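Local coordinates for protein YSC84 (Saccharomyces cerevisiae, PDB 2A08) that is essential, together with LSB5, for actin cytoskeleton organization, fluid-phase endocytosis and vesicle trafficking, and carries an SH3 domain, a module that typically binds proline-rich peptides, at residues 21-24 and 25-28. Residues are numbered along the deposited sequence; the frame is centred on the assembly and turned at random.
Sequences AFKK and GDVI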
loop_
_atom_site.group_PDB
_atom_site.type_symbol
_atom_site.label_atom_id
_atom_site.label_comp_id
_atom_site.label_asym_id
_atom_site.label_seq_id
_atom_site.Cartn_x
_atom_site.Cartn_y
_atom_site.Cartn_z
ATOM N N ALA A 21 3.006 4.207 -5.652
ATOM C CA ALA A 21 2.657 5.564 -5.264
ATOM C C ALA A 21 1.180 5.627 -4.969
ATOM O O ALA A 21 0.378 4.978 -5.646
ATOM C CB ALA A 21 2.987 6.507 -6.368
ATOM N N PHE A 22 0.808 6.420 -3.983
ATOM C CA PHE A 22 -0.606 6.668 -3.697
ATOM C C PHE A 22 -0.786 7.961 -2.924
ATOM O O PHE A 22 0.209 8.572 -2.486
ATOM C CB PHE A 22 -1.283 5.487 -2.964
ATOM C CG PHE A 22 -0.566 5.011 -1.727
ATOM C CD1 PHE A 22 -0.587 5.724 -0.539
ATOM C CD2 PHE A 22 0.110 3.816 -1.746
ATOM C CE1 PHE A 22 0.066 5.264 0.600
ATOM C CE2 PHE A 22 0.769 3.339 -0.592
ATOM C CZ PHE A 22 0.736 4.078 0.576
ATOM N N LYS A 23 -2.045 8.389 -2.812
ATOM C CA LYS A 23 -2.454 9.575 -2.059
ATOM C C LYS A 23 -3.317 9.181 -0.880
ATOM O O LYS A 23 -4.039 8.178 -0.931
ATOM C CB LYS A 23 -3.232 10.555 -2.939
ATOM C CG LYS A 23 -2.473 10.965 -4.160
ATOM C CD LYS A 23 -1.342 11.916 -3.846
ATOM C CE LYS A 23 -0.683 12.472 -5.154
ATOM N NZ LYS A 23 -1.640 12.846 -6.243
ATOM N N LYS A 24 -3.233 9.975 0.189
ATOM C CA LYS A 24 -4.138 9.850 1.344
ATOM C C LYS A 24 -5.579 9.624 0.880
ATOM O O LYS A 24 -6.063 10.345 0.017
ATOM C CB LYS A 24 -4.007 11.100 2.263
ATOM C CG LYS A 24 -4.898 11.014 3.473
ATOM C CD LYS A 24 -4.748 12.239 4.349
ATOM C CE LYS A 24 -5.560 12.096 5.612
ATOM N NZ LYS A 24 -5.278 13.303 6.459
ATOM N N GLY A 25 -6.210 8.567 1.394
ATOM C CA GLY A 25 -7.617 8.287 1.128
ATOM C C GLY A 25 -7.802 7.284 -0.003
ATOM O O GLY A 25 -8.892 6.752 -0.172
ATOM N N ASP A 26 -6.748 7.007 -0.780
ATOM C CA ASP A 26 -6.845 5.955 -1.801
ATOM C C ASP A 26 -7.086 4.597 -1.141
ATOM O O ASP A 26 -6.624 4.331 -0.032
ATOM C CB ASP A 26 -5.550 5.864 -2.629
ATOM C CG ASP A 26 -5.329 7.024 -3.564
ATOM O OD1 ASP A 26 -6.226 7.882 -3.776
ATOM O OD2 ASP A 26 -4.227 7.119 -4.178
ATOM N N VAL A 27 -7.823 3.745 -1.835
ATOM C CA VAL A 27 -8.082 2.385 -1.393
ATOM C C VAL A 27 -7.119 1.458 -2.145
ATOM O O VAL A 27 -7.189 1.321 -3.363
ATOM C CB VAL A 27 -9.562 1.999 -1.536
ATOM C CG1 VAL A 27 -9.774 0.589 -1.121
ATOM C CG2 VAL A 27 -10.436 2.926 -0.713
ATOM N N ILE A 28 -6.214 0.846 -1.383
ATOM C CA ILE A 28 -5.137 -0.026 -1.873
ATOM C C ILE A 28 -5.599 -1.488 -1.717
ATOM O O ILE A 28 -5.997 -1.903 -0.645
ATOM C CB ILE A 28 -3.845 0.208 -1.054
ATOM C CG1 ILE A 28 -3.470 1.711 -0.963
ATOM C CG2 ILE A 28 -2.701 -0.696 -1.542
ATOM C CD1 ILE A 28 -3.489 2.491 -2.176
HETATM O O HOH W 1 -7.434 9.931 -2.437
#
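Lys23 and Asp26 close the diverging turn of this SH3 domain, the type II beta turn that follows the RT loop and delivers the chain into strand 27-30. They illustrate how a tight turn can be bonded twice between the same two residues. The backbone bond of the turn runs from Asp26 N to Lys23 O (3.0 Å). The second bond runs the other way: Lys23 N donates to the carboxylate atom Asp26 OD2 at 2.9 Å and is nearly straight (171°). It arrives from above the carboxylate plane, 62° out of it. With CG of Asp26 set beside its own backbone N (chi1 -71°), the carboxylate folds back over the turn to receive that N-H. A water extends the polar network by donating to both Asp26 OD1 and Lys24 O, so each carboxylate oxygen has a partner of its own. The amine Lys23 NZ stays 6.6 Å from Asp26 OD2, too far for a salt bridge, so any attraction between the two charges is probably weak. Outside the turn, Asn11 OD1 accepts a bond from Lys24 N, and Ala8 of the neighbouring strand pairs through its backbone with Gly25 and Asp26.

Gly25 adopts a positive phi, at which a beta carbon would run into Lys24 O; this corner of the turn therefore calls for glycine.

Beyond the two ends of the turn, Phe22 and Ile28 are buried and their side chains cross at about a right angle. Phe22 also stacks edge-to-face with Phe52, tying the turn to the domain core. Across the turn, the methyl Ile28 CD1 lodges at the root of the aromatic side chain, 3.8 Å from Phe22 CB and 3.9 Å from Phe22 CD2.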